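Local coordinates for putative sugar ABC transport system, substrate-binding protein (Bordetella parapertussis, PDB 5IX8) that probably binds a carbohydrate in the periplasm and delivers it to an ABC transporter, at residues A[31-36]-A[255-260]; A[58-63]-A[81-86]; A[116-121]-A[259-264]. One frame throughout, in Å; residues are numbered along the deposited sequence. Where two conformers were deposited one is given.

Contact 1. Residues A[31-36]-A[255-260]; sequences KGIAYG and VIMGRL
G36 lies against G258 so closely that two helix backbones touch, their CA atoms 4.1 Å apart. Over these segments the axes come within 6.3 Å and cross at -39°, running roughly parallel. With no side chains at G32, G36 and G258 to hold them apart, the helices exchange CA-H...O contacts: V255 CA points at G32 O, G258 CA at I33 O, and G36 CA at V255 O (3.4 Å). G32 and G36 are four residues apart, and with this tight right-handed parallel crossing they form a GxxxG-type, or GASright, helix pair, best known from membrane proteins.

Side chains flank this seam. On one side Y35 carries its ring outward and forward along the helix to reach V255, CG anti to the backbone N (chi1 170°). V255 CG1 meets the ring at its edge, 3.9 Å from Y35 CD2, and V255 CG2 reaches the same ring carbon while also resting near G32 O. R259 runs alongside Y35, both pointing the same way: its CG passes G36 O at 3.7 Å, the chain stays extended to NE, and NH2 stops 3.8 Å from Y35 CE2. Guanidinium and ring planes stand 84° apart. The charge is held elsewhere, since NH1 forms salt bridges with D39 and E40, one turn further along the partner helix. On the other side I33 CD1 loosely touches the selenium of M257 (selenomethionine), 4.4 Å from SE.

The pair thus joins helix 28-43 to helix 254-270. Outward, Y35 meets W316 edge-to-face; inward, M257 packs on V118 of strand 116-119, part of the parallel sheet.

Contact 2. Residues A[58-63]-A[81-86]; sequences GNVQQQ and SPAAYS
This contact closes a beta-alpha-beta unit: the start of helix 60-73 meets the loop that follows strand 77-80, both at the C-terminal edge of the parallel sheet. The Q63 side chain leaves the helix toward the loop and, extended beyond CG (chi2 -167°), presents its amide to the loop backbone. Q63 NE2 donates an almost straight bond to S81 O (3.0 Å, 173° at the hydrogen); S81 O lies in the amide plane of Q63, although the donor sits above the carbonyl plane of S81. Q63 OE1 accepts from A83 N at 2.9 Å, a more bent bond. One glutamine grips the main chain on both sides of P82. NE2 has a second bond, to T21 OG1, so with OE1 on A83 N both ends of the amide are held.

Just ahead of the helix, G58 N donates to A83 O (2.8 Å). The methyl of A83 tucks in beside the N59 backbone, 3.7 Å from N59 N, while V60 CG2 lies against A84 CB at 3.6 Å. The Y85 backbone bonds to G151, after strand 142-145 of the second sheet. Such loops at the C-terminal edges of Rossmann-like sheets line the interdomain cleft in periplasmic binding proteins.

Contact 3. Residues A[116-121]-A[259-264]; sequences FGVLQD and RLIVQY
F116 and Y264 make the tight end of this contact, where strand 116-119, next to the outermost strand of the parallel sheet, meets helix 254-270. The ring of F116 is directed at the helix backbone, and its CE2 comes 3.4 Å from Y264 CB, with CZ close behind. Behind this lies a chi1 of 64°, which sets F116 CG between its own N and carbonyl carbon. F116 CZ at the ring edge also faces I261 O, a distant neighbour at 4.5 Å. The two aromatic rings are neither stacked nor T-shaped: their planes are 33° apart and the centroids 5.8 Å, so the closeness comes chiefly from CB of Y264, not from its ring. The Y264 ring leads away from F116, and its hydroxyl bonds to P276 O.

Two residues along, V118 points straight at the helix. V118 CB and CG2 both lie 3.7 Å from I261 CG1, the two side chains crossing at a slant, which fills the middle of the interface. The packing then slackens: V118 CG1, anti to its backbone N, meets L260 CB at 4.1 Å. Past V118 the chain peels away. L119 turns to the other face of its strand, onto H288 and N290, and D121, partly exposed, uses OD1 to cap L124 N at the start of helix 122-135. The loose side is therefore a divergence of strand and helix.

Strand and helix run nearly antiparallel, axes 8.7 Å apart. I261 also packs on I103 and A105 of strand 101-105, L260 and Y264 on F289 of strand 288-290, and V262, on the helix's flank, on I37 and E40 of helix 28-43.

In the fold
All three contacts belong to the domain built on the six-stranded parallel sheet. Contacts 1 and 3 have centres about 9 Å apart and share helix 254-270 with R259 and L260; they touch where M257 CE packs on Q120 CG, 3.6 Å away. The centre of contact 2 lies about 20 Å from that of contact 1 and about 19 Å from that of contact 3, at the cleft end of the sheet, its helix 60-73 on the opposite face from helices 28-43 and 254-270. Along the chain contact 2 nests within the loop closed by contact 1 and precedes contact 3. Helix 254-270 returns after five of the second sheet's strands (142-145 to 246-250), so contacts 1 and 3 complete the first domain with late sequence.

Contact 1. Residues A[31-36]-A[255-260]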
ATOM      1  N   LYS A  31      -2.926  -5.381   6.758  1.00 13.75           N
ATOM      2  CA  LYS A  31      -3.622  -6.547   7.295  1.00 12.74           C
ATOM      3  C   LYS A  31      -3.928  -7.549   6.183  1.00 12.67           C
ATOM      4  O   LYS A  31      -3.829  -8.763   6.387  1.00 13.38           O
ATOM      5  CB  LYS A  31      -4.906  -6.107   8.036  1.00 14.66           C
ATOM      6  CG  LYS A  31      -5.535  -7.227   8.837  1.00 15.93           C
ATOM      7  CD  LYS A  31      -6.943  -6.866   9.380  1.00 17.85           C
ATOM      8  CE  LYS A  31      -6.887  -5.645  10.209  1.00 23.70           C
ATOM      9  NZ  LYS A  31      -8.219  -5.220  10.744  1.00 26.45           N
ATOM     10  N   GLY A  32      -4.280  -7.055   4.987  1.00 12.84           N
ATOM     11  CA  GLY A  32      -4.410  -7.934   3.830  1.00 12.72           C
ATOM     12  C   GLY A  32      -3.124  -8.665   3.483  1.00 12.01           C
ATOM     13  O   GLY A  32      -3.131  -9.871   3.196  1.00 12.80           O
ATOM     14  N   ILE A  33      -2.006  -7.943   3.449  1.00 11.99           N
ATOM     15  CA  ILE A  33      -0.737  -8.609   3.187  1.00 12.07           C
ATOM     16  C   ILE A  33      -0.499  -9.714   4.206  1.00 11.80           C
ATOM     17  O   ILE A  33      -0.159 -10.855   3.846  1.00 11.43           O
ATOM     18  CB  ILE A  33       0.416  -7.595   3.184  1.00 13.67           C
ATOM     19  CG1 ILE A  33       0.207  -6.564   2.079  1.00 13.40           C
ATOM     20  CG2 ILE A  33       1.735  -8.347   3.073  1.00 14.19           C
ATOM     21  CD1 ILE A  33       1.236  -5.463   2.120  1.00 13.99           C
ATOM     22  N   ALA A  34      -0.711  -9.404   5.490  1.00 12.82           N
ATOM     23  CA  ALA A  34      -0.497 -10.396   6.546  1.00 12.78           C
ATOM     24  C   ALA A  34      -1.422 -11.595   6.373  1.00 13.10           C
ATOM     25  O   ALA A  34      -0.971 -12.738   6.473  1.00 13.64           O
ATOM     26  CB  ALA A  34      -0.693  -9.773   7.929  1.00 12.57           C
ATOM     27  N   TYR A  35      -2.709 -11.350   6.067  1.00 11.75           N
ATOM     28  CA  TYR A  35      -3.637 -12.447   5.790  1.00 12.11           C
ATOM     29  C   TYR A  35      -3.166 -13.285   4.592  1.00 11.99           C
ATOM     30  O   TYR A  35      -3.200 -14.525   4.631  1.00 12.31           O
ATOM     31  CB  TYR A  35      -5.052 -11.910   5.531  1.00 12.94           C
ATOM     32  CG  TYR A  35      -5.926 -13.013   5.014  1.00 13.86           C
ATOM     33  CD1 TYR A  35      -6.360 -14.029   5.869  1.00 13.99           C
ATOM     34  CD2 TYR A  35      -6.277 -13.083   3.658  1.00 15.65           C
ATOM     35  CE1 TYR A  35      -7.110 -15.088   5.373  1.00 15.28           C
ATOM     36  CE2 TYR A  35      -7.031 -14.138   3.160  1.00 15.16           C
ATOM     37  CZ  TYR A  35      -7.456 -15.134   4.043  1.00 17.08           C
ATOM     38  OH  TYR A  35      -8.234 -16.191   3.610  1.00 20.65           O
ATOM     39  N   GLY A  36      -2.762 -12.624   3.497  1.00 11.64           N
ATOM     40  CA  GLY A  36      -2.330 -13.372   2.317  1.00 10.17           C
ATOM     41  C   GLY A  36      -1.133 -14.241   2.620  1.00  9.81           C
ATOM     42  O   GLY A  36      -1.058 -15.394   2.177  1.00 11.47           O
ATOM     43  N   VAL A 255      -3.948  -8.772  -0.202  1.00 11.99           N
ATOM     44  CA  VAL A 255      -4.063 -10.213  -0.006  1.00 11.20           C
ATOM     45  C   VAL A 255      -3.258 -10.934  -1.069  1.00 10.16           C
ATOM     46  O   VAL A 255      -2.463 -11.818  -0.759  1.00 11.59           O
ATOM     47  CB  VAL A 255      -5.532 -10.663  -0.028  1.00 13.26           C
ATOM     48  CG1 VAL A 255      -5.617 -12.191  -0.042  1.00 14.91           C
ATOM     49  CG2 VAL A 255      -6.290 -10.108   1.178  1.00 13.16           C
ATOM     50  N   ILE A 256      -3.408 -10.538  -2.338  1.00 11.13           N
ATOM     51  CA  ILE A 256      -2.641 -11.255  -3.366  1.00 11.44           C
ATOM     52  C   ILE A 256      -1.139 -10.977  -3.209  1.00 11.27           C
ATOM     53  O   ILE A 256      -0.309 -11.866  -3.473  1.00 11.56           O
ATOM     54  CB  ILE A 256      -3.163 -10.969  -4.796  1.00 14.22           C
ATOM     55  CG1 ILE A 256      -2.571 -12.019  -5.759  1.00 16.13           C
ATOM     56  CG2 ILE A 256      -2.819  -9.561  -5.269  1.00 14.63           C
ATOM     57  CD1 ILE A 256      -3.152 -12.032  -7.143  1.00 16.24           C
HETATM   58  N   MSE A 257      -0.759  -9.790  -2.716  1.00 10.37           N
HETATM   59  CA  MSE A 257       0.663  -9.507  -2.521  1.00 12.00           C
HETATM   60  C   MSE A 257       1.240 -10.467  -1.502  1.00 11.74           C
HETATM   61  O   MSE A 257       2.345 -10.995  -1.697  1.00 11.88           O
HETATM   62  CB  MSE A 257       0.907  -8.080  -2.053  1.00 13.64           C
HETATM   63  CG  MSE A 257       0.530  -7.024  -3.056  1.00 14.76           C
HETATM   64 SE   MSE A 257       0.801  -5.219  -2.275  0.62 17.18          SE
HETATM   65  CE  MSE A 257      -0.423  -4.300  -3.440  1.00 19.41           C
ATOM     66  N   GLY A 258       0.477 -10.720  -0.429  1.00 11.40           N
ATOM     67  CA  GLY A 258       0.933 -11.662   0.587  1.00 10.86           C
ATOM     68  C   GLY A 258       1.072 -13.075   0.049  1.00 10.94           C
ATOM     69  O   GLY A 258       2.043 -13.765   0.345  1.00 10.70           O
ATOM     70  N   ARG A 259       0.089 -13.529  -0.736  1.00 10.52           N
ATOM     71  CA  ARG A 259       0.185 -14.862  -1.333  1.00 11.14           C
ATOM     72  C   ARG A 259       1.394 -14.958  -2.235  1.00 11.42           C
ATOM     73  O   ARG A 259       2.102 -15.980  -2.248  1.00 11.28           O
ATOM     74  CB  ARG A 259      -1.074 -15.189  -2.125  1.00 10.70           C
ATOM     75  CG  ARG A 259      -2.354 -15.149  -1.318  1.00 10.37           C
ATOM     76  CD  ARG A 259      -3.477 -15.818  -2.139  1.00 11.20           C
ATOM     77  NE  ARG A 259      -4.744 -15.744  -1.435  1.00 12.32           N
ATOM     78  CZ  ARG A 259      -5.056 -16.503  -0.386  1.00 13.12           C
ATOM     79  NH1 ARG A 259      -4.207 -17.451   0.056  1.00 13.59           N
ATOM     80  NH2 ARG A 259      -6.229 -16.317   0.211  1.00 15.10           N
ATOM     81  N   LEU A 260       1.610 -13.925  -3.047  1.00 10.88           N
ATOM     82  CA  LEU A 260       2.757 -13.938  -3.936  1.00 10.45           C
ATOM     83  C   LEU A 260       4.066 -13.957  -3.166  1.00  9.51           C
ATOM     84  O   LEU A 260       5.003 -14.625  -3.576  1.00  9.79           O
ATOM     85  CB  LEU A 260       2.707 -12.736  -4.873  1.00 11.80           C
ATOM     86  CG  LEU A 260       1.573 -12.764  -5.879  1.00 12.55           C
ATOM     87  CD1 LEU A 260       1.426 -11.400  -6.566  1.00 14.08           C
ATOM     88  CD2 LEU A 260       1.764 -13.883  -6.922  1.00 12.80           C
TER

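Contact 2. Residues A[58-63]-A[81-86]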
ATOM      1  N   GLY A  58       7.021   5.992  11.448  1.00 15.28           N
ATOM      2  CA  GLY A  58       8.090   6.558  12.255  1.00 15.21           C
ATOM      3  C   GLY A  58       8.613   5.666  13.365  1.00 16.78           C
ATOM      4  O   GLY A  58       9.654   5.997  13.948  1.00 18.29           O
ATOM      5  N   ASN A  59       7.932   4.548  13.672  1.00 17.69           N
ATOM      6  CA  ASN A  59       8.363   3.623  14.722  1.00 17.56           C
ATOM      7  C   ASN A  59       9.448   2.682  14.204  1.00 17.14           C
ATOM      8  O   ASN A  59       9.314   1.457  14.168  1.00 18.40           O
ATOM      9  CB  ASN A  59       7.170   2.838  15.264  1.00 18.42           C
ATOM     10  CG  ASN A  59       6.376   3.639  16.266  1.00 20.91           C
ATOM     11  OD1 ASN A  59       6.662   4.832  16.469  1.00 22.79           O
ATOM     12  ND2 ASN A  59       5.397   3.006  16.913  1.00 20.83           N
ATOM     13  N   VAL A  60      10.565   3.292  13.811  1.00 17.48           N
ATOM     14  CA  VAL A  60      11.616   2.552  13.141  1.00 18.46           C
ATOM     15  C   VAL A  60      12.388   1.668  14.126  1.00 18.59           C
ATOM     16  O   VAL A  60      12.692   0.509  13.822  1.00 17.85           O
ATOM     17  CB  VAL A  60      12.501   3.564  12.396  1.00 19.91           C
ATOM     18  CG1 VAL A  60      13.707   2.911  11.854  1.00 22.31           C
ATOM     19  CG2 VAL A  60      11.707   4.173  11.253  1.00 19.33           C
ATOM     20  N   GLN A  61      12.690   2.182  15.328  1.00 19.11           N
ATOM     21  CA  GLN A  61      13.425   1.382  16.313  1.00 20.64           C
ATOM     22  C   GLN A  61      12.650   0.131  16.706  1.00 19.95           C
ATOM     23  O   GLN A  61      13.239  -0.948  16.881  1.00 19.72           O
ATOM     24  CB  GLN A  61      13.745   2.238  17.539  1.00 24.18           C
ATOM     25  CG  GLN A  61      14.832   3.298  17.267  1.00 28.07           C
ATOM     26  CD  GLN A  61      16.188   2.666  16.924  1.00 31.12           C
ATOM     27  OE1 GLN A  61      16.543   1.600  17.447  1.00 32.19           O
ATOM     28  NE2 GLN A  61      16.937   3.307  16.030  1.00 32.06           N
ATOM     29  N   GLN A  62      11.321   0.250  16.832  1.00 20.37           N
ATOM     30  CA  GLN A  62      10.489  -0.915  17.118  1.00 22.28           C
ATOM     31  C   GLN A  62      10.689  -1.997  16.070  1.00 20.64           C
ATOM     32  O   GLN A  62      10.807  -3.184  16.401  1.00 21.36           O
ATOM     33  CB  GLN A  62       9.016  -0.503  17.178  1.00 24.94           C
ATOM     34  CG  GLN A  62       8.638   0.338  18.403  1.00 27.36           C
ATOM     35  CD  GLN A  62       8.892   1.854  18.250  1.00 28.98           C
ATOM     36  OE1 GLN A  62       9.664   2.315  17.403  1.00 27.82           O
ATOM     37  NE2 GLN A  62       8.226   2.634  19.102  1.00 31.27           N
ATOM     38  N   GLN A  63      10.757  -1.605  14.794  1.00 18.59           N
ATOM     39  CA  GLN A  63      10.930  -2.598  13.741  1.00 17.09           C
ATOM     40  C   GLN A  63      12.344  -3.144  13.710  1.00 16.48           C
ATOM     41  O   GLN A  63      12.533  -4.323  13.412  1.00 17.16           O
ATOM     42  CB  GLN A  63      10.561  -2.016  12.377  1.00 18.25           C
ATOM     43  CG  GLN A  63       9.113  -2.052  12.134  1.00 17.63           C
ATOM     44  CD  GLN A  63       8.760  -1.777  10.699  1.00 14.80           C
ATOM     45  OE1 GLN A  63       9.289  -0.854  10.067  1.00 13.95           O
ATOM     46  NE2 GLN A  63       7.851  -2.562  10.179  1.00 14.67           N
ATOM     47  N   SER A  81       7.350  -4.359   5.735  1.00 12.65           N
ATOM     48  CA  SER A  81       6.725  -3.108   5.294  1.00 12.89           C
ATOM     49  C   SER A  81       7.196  -2.035   6.256  1.00 13.04           C
ATOM     50  O   SER A  81       6.779  -2.050   7.421  1.00 13.44           O
ATOM     51  CB  SER A  81       5.198  -3.197   5.316  1.00 12.93           C
ATOM     52  OG  SER A  81       4.710  -4.219   4.475  1.00 13.10           O
ATOM     53  N   PRO A  82       8.045  -1.100   5.839  1.00 13.11           N
ATOM     54  CA  PRO A  82       8.761  -0.265   6.813  1.00 12.72           C
ATOM     55  C   PRO A  82       7.974   0.955   7.275  1.00 12.78           C
ATOM     56  O   PRO A  82       7.163   1.528   6.548  1.00 14.29           O
ATOM     57  CB  PRO A  82      10.015   0.162   6.032  1.00 12.69           C
ATOM     58  CG  PRO A  82       9.490   0.301   4.613  1.00 12.75           C
ATOM     59  CD  PRO A  82       8.485  -0.846   4.452  1.00 13.66           C
ATOM     60  N   ALA A  83       8.261   1.369   8.501  1.00 12.93           N
ATOM     61  CA  ALA A  83       7.633   2.555   9.081  1.00 13.18           C
ATOM     62  C   ALA A  83       8.266   3.860   8.606  1.00 12.61           C
ATOM     63  O   ALA A  83       7.790   4.941   8.971  1.00 13.28           O
ATOM     64  CB  ALA A  83       7.685   2.488  10.603  1.00 13.32           C
ATOM     65  N   ALA A  84       9.340   3.781   7.844  1.00 12.27           N
ATOM     66  CA  ALA A  84       9.950   4.931   7.197  1.00 12.72           C
ATOM     67  C   ALA A  84      10.710   4.398   6.002  1.00 11.47           C
ATOM     68  O   ALA A  84      11.103   3.228   5.977  1.00 13.45           O
ATOM     69  CB  ALA A  84      10.918   5.670   8.119  1.00 14.24           C
ATOM     70  N   TYR A  85      10.946   5.272   5.019  1.00 10.52           N
ATOM     71  CA  TYR A  85      11.637   4.825   3.809  1.00 10.78           C
ATOM     72  C   TYR A  85      13.089   4.487   4.107  1.00 11.66           C
ATOM     73  O   TYR A  85      13.593   3.439   3.678  1.00 11.78           O
ATOM     74  CB  TYR A  85      11.558   5.890   2.724  1.00 11.91           C
ATOM     75  CG  TYR A  85      12.183   5.498   1.386  1.00 12.07           C
ATOM     76  CD1 TYR A  85      11.765   4.340   0.689  1.00 11.90           C
ATOM     77  CD2 TYR A  85      13.142   6.313   0.782  1.00 11.58           C
ATOM     78  CE1 TYR A  85      12.293   4.007  -0.575  1.00 12.30           C
ATOM     79  CE2 TYR A  85      13.655   5.999  -0.461  1.00 11.21           C
ATOM     80  CZ  TYR A  85      13.242   4.838  -1.141  1.00 12.58           C
ATOM     81  OH  TYR A  85      13.785   4.566  -2.369  1.00 13.12           O
ATOM     82  N   SER A  86      13.775   5.362   4.834  1.00 12.66           N
ATOM     83  CA  SER A  86      15.219   5.281   5.025  1.00 13.44           C
ATOM     84  C   SER A  86      15.582   4.768   6.413  1.00 14.42           C
ATOM     85  O   SER A  86      14.818   4.886   7.376  1.00 15.78           O
ATOM     86  CB  SER A  86      15.880   6.647   4.780  1.00 14.81           C
ATOM     87  OG  SER A  86      15.718   7.049   3.419  1.00 16.33           O
TER

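Contact 3. Residues A[116-121]-A[259-264]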
ATOM      1  N   PHE A 116      14.123  -9.320  -2.755  1.00 12.04           N
ATOM      2  CA  PHE A 116      13.142  -8.944  -3.769  1.00 11.75           C
ATOM      3  C   PHE A 116      11.944  -8.354  -3.048  1.00 11.96           C
ATOM      4  O   PHE A 116      11.839  -8.411  -1.820  1.00 11.73           O
ATOM      5  CB  PHE A 116      12.702 -10.128  -4.665  1.00 12.60           C
ATOM      6  CG  PHE A 116      11.975 -11.220  -3.919  1.00 12.44           C
ATOM      7  CD1 PHE A 116      12.684 -12.254  -3.314  1.00 12.35           C
ATOM      8  CD2 PHE A 116      10.595 -11.184  -3.774  1.00 12.94           C
ATOM      9  CE1 PHE A 116      12.004 -13.261  -2.602  1.00 12.73           C
ATOM     10  CE2 PHE A 116       9.920 -12.196  -3.109  1.00 13.24           C
ATOM     11  CZ  PHE A 116      10.619 -13.222  -2.501  1.00 12.73           C
ATOM     12  N   GLY A 117      11.037  -7.781  -3.831  1.00 10.69           N
ATOM     13  CA  GLY A 117       9.833  -7.201  -3.287  1.00  9.70           C
ATOM     14  C   GLY A 117       8.601  -7.606  -4.076  1.00 10.64           C
ATOM     15  O   GLY A 117       8.679  -8.048  -5.224  1.00 12.28           O
ATOM     16  N   VAL A 118       7.450  -7.460  -3.425  1.00 11.15           N
ATOM     17  CA  VAL A 118       6.158  -7.614  -4.080  1.00 10.84           C
ATOM     18  C   VAL A 118       5.353  -6.412  -3.651  1.00 11.23           C
ATOM     19  O   VAL A 118       5.084  -6.251  -2.453  1.00 12.10           O
ATOM     20  CB  VAL A 118       5.428  -8.912  -3.679  1.00 10.92           C
ATOM     21  CG1 VAL A 118       4.062  -8.938  -4.330  1.00 12.64           C
ATOM     22  CG2 VAL A 118       6.233 -10.170  -4.075  1.00 11.04           C
ATOM     23  N   LEU A 119       4.996  -5.555  -4.605  1.00 10.65           N
ATOM     24  CA  LEU A 119       4.283  -4.330  -4.218  1.00 10.82           C
ATOM     25  C   LEU A 119       3.469  -3.853  -5.413  1.00 11.79           C
ATOM     26  O   LEU A 119       2.892  -4.680  -6.118  1.00 13.17           O
ATOM     27  CB  LEU A 119       5.266  -3.278  -3.672  1.00 12.89           C
ATOM     28  CG  LEU A 119       6.473  -2.808  -4.512  1.00 14.23           C
ATOM     29  CD1 LEU A 119       6.884  -1.415  -4.017  1.00 14.38           C
ATOM     30  CD2 LEU A 119       7.676  -3.733  -4.410  1.00 15.75           C
ATOM     31  N   GLN A 120       3.304  -2.539  -5.549  0.54 13.21           N
ATOM     32  CA  GLN A 120       2.690  -1.938  -6.728  0.54 13.38           C
ATOM     33  C   GLN A 120       3.459  -0.680  -7.075  0.54 13.20           C
ATOM     34  O   GLN A 120       4.282  -0.198  -6.291  0.54 13.98           O
ATOM     35  CB  GLN A 120       1.212  -1.584  -6.522  0.54 14.42           C
ATOM     36  CG  GLN A 120       0.255  -2.755  -6.569  0.54 14.35           C
ATOM     37  CD  GLN A 120      -1.201  -2.313  -6.476  0.54 13.66           C
ATOM     38  OE1 GLN A 120      -1.554  -1.519  -5.627  0.54 15.12           O
ATOM     39  NE2 GLN A 120      -2.032  -2.811  -7.363  0.54 10.71           N
ATOM     40  N   ASP A 121       3.163  -0.135  -8.255  1.00 12.20           N
ATOM     41  CA  ASP A 121       3.843   1.053  -8.765  1.00 11.97           C
ATOM     42  C   ASP A 121       3.133   2.282  -8.203  1.00 12.74           C
ATOM     43  O   ASP A 121       2.065   2.664  -8.680  1.00 13.46           O
ATOM     44  CB  ASP A 121       3.802   1.038 -10.293  1.00 14.80           C
ATOM     45  CG  ASP A 121       4.592   2.146 -10.922  1.00 18.85           C
ATOM     46  OD1 ASP A 121       4.761   3.215 -10.296  1.00 19.99           O
ATOM     47  OD2 ASP A 121       5.052   1.942 -12.073  1.00 22.17           O
ATOM     48  N   ARG A 259       0.089 -13.529  -0.736  1.00 10.52           N
ATOM     49  CA  ARG A 259       0.185 -14.862  -1.333  1.00 11.14           C
ATOM     50  C   ARG A 259       1.394 -14.958  -2.235  1.00 11.42           C
ATOM     51  O   ARG A 259       2.102 -15.980  -2.248  1.00 11.28           O
ATOM     52  CB  ARG A 259      -1.074 -15.189  -2.125  1.00 10.70           C
ATOM     53  CG  ARG A 259      -2.354 -15.149  -1.318  1.00 10.37           C
ATOM     54  CD  ARG A 259      -3.477 -15.818  -2.139  1.00 11.20           C
ATOM     55  NE  ARG A 259      -4.744 -15.744  -1.435  1.00 12.32           N
ATOM     56  CZ  ARG A 259      -5.056 -16.503  -0.386  1.00 13.12           C
ATOM     57  NH1 ARG A 259      -4.207 -17.451   0.056  1.00 13.59           N
ATOM     58  NH2 ARG A 259      -6.229 -16.317   0.211  1.00 15.10           N
ATOM     59  N   LEU A 260       1.610 -13.925  -3.047  1.00 10.88           N
ATOM     60  CA  LEU A 260       2.757 -13.938  -3.936  1.00 10.45           C
ATOM     61  C   LEU A 260       4.066 -13.957  -3.166  1.00  9.51           C
ATOM     62  O   LEU A 260       5.003 -14.625  -3.576  1.00  9.79           O
ATOM     63  CB  LEU A 260       2.707 -12.736  -4.873  1.00 11.80           C
ATOM     64  CG  LEU A 260       1.573 -12.764  -5.879  1.00 12.55           C
ATOM     65  CD1 LEU A 260       1.426 -11.400  -6.566  1.00 14.08           C
ATOM     66  CD2 LEU A 260       1.764 -13.883  -6.922  1.00 12.80           C
ATOM     67  N   ILE A 261       4.155 -13.241  -2.051  1.00  9.92           N
ATOM     68  CA  ILE A 261       5.388 -13.296  -1.259  1.00 10.13           C
ATOM     69  C   ILE A 261       5.732 -14.733  -0.875  1.00 10.90           C
ATOM     70  O   ILE A 261       6.890 -15.165  -0.964  1.00 11.03           O
ATOM     71  CB  ILE A 261       5.245 -12.374  -0.030  1.00 10.04           C
ATOM     72  CG1 ILE A 261       5.398 -10.902  -0.508  1.00 10.77           C
ATOM     73  CG2 ILE A 261       6.262 -12.737   1.038  1.00 12.50           C
ATOM     74  CD1 ILE A 261       4.867  -9.878   0.489  1.00 12.48           C
ATOM     75  N   VAL A 262       4.736 -15.501  -0.448  1.00  9.75           N
ATOM     76  CA  VAL A 262       4.983 -16.898  -0.085  1.00  9.43           C
ATOM     77  C   VAL A 262       5.431 -17.705  -1.301  1.00  8.84           C
ATOM     78  O   VAL A 262       6.395 -18.495  -1.235  1.00  9.98           O
ATOM     79  CB  VAL A 262       3.725 -17.503   0.564  1.00  9.58           C
ATOM     80  CG1 VAL A 262       3.875 -19.015   0.761  1.00  9.98           C
ATOM     81  CG2 VAL A 262       3.462 -16.805   1.894  1.00  9.91           C
ATOM     82  N   GLN A 263       4.726 -17.545  -2.431  1.00  9.51           N
ATOM     83  CA  GLN A 263       5.067 -18.353  -3.603  1.00  9.86           C
ATOM     84  C   GLN A 263       6.445 -17.993  -4.158  1.00 11.03           C
ATOM     85  O   GLN A 263       7.172 -18.872  -4.655  1.00 11.73           O
ATOM     86  CB  GLN A 263       3.989 -18.202  -4.682  1.00 10.08           C
ATOM     87  CG  GLN A 263       2.674 -18.883  -4.257  1.00 12.45           C
ATOM     88  CD  GLN A 263       2.839 -20.394  -4.183  1.00 14.78           C
ATOM     89  OE1 GLN A 263       3.677 -20.957  -4.875  1.00 13.91           O
ATOM     90  NE2 GLN A 263       2.061 -21.054  -3.327  1.00 16.91           N
ATOM     91  N   TYR A 264       6.816 -16.708  -4.091  1.00 10.76           N
ATOM     92  CA  TYR A 264       8.143 -16.292  -4.532  1.00 10.46           C
ATOM     93  C   TYR A 264       9.215 -16.796  -3.576  1.00 10.54           C
ATOM     94  O   TYR A 264      10.297 -17.239  -4.017  1.00 11.07           O
ATOM     95  CB  TYR A 264       8.228 -14.754  -4.638  1.00  9.91           C
ATOM     96  CG  TYR A 264       7.675 -14.128  -5.911  1.00 10.83           C
ATOM     97  CD1 TYR A 264       6.350 -14.353  -6.321  1.00 10.62           C
ATOM     98  CD2 TYR A 264       8.487 -13.305  -6.698  1.00 10.49           C
ATOM     99  CE1 TYR A 264       5.867 -13.793  -7.484  1.00 11.63           C
ATOM    100  CE2 TYR A 264       8.013 -12.717  -7.877  1.00 11.77           C
ATOM    101  CZ  TYR A 264       6.711 -12.966  -8.265  1.00 12.97           C
ATOM    102  OH  TYR A 264       6.239 -12.388  -9.422  1.00 13.52           O
TER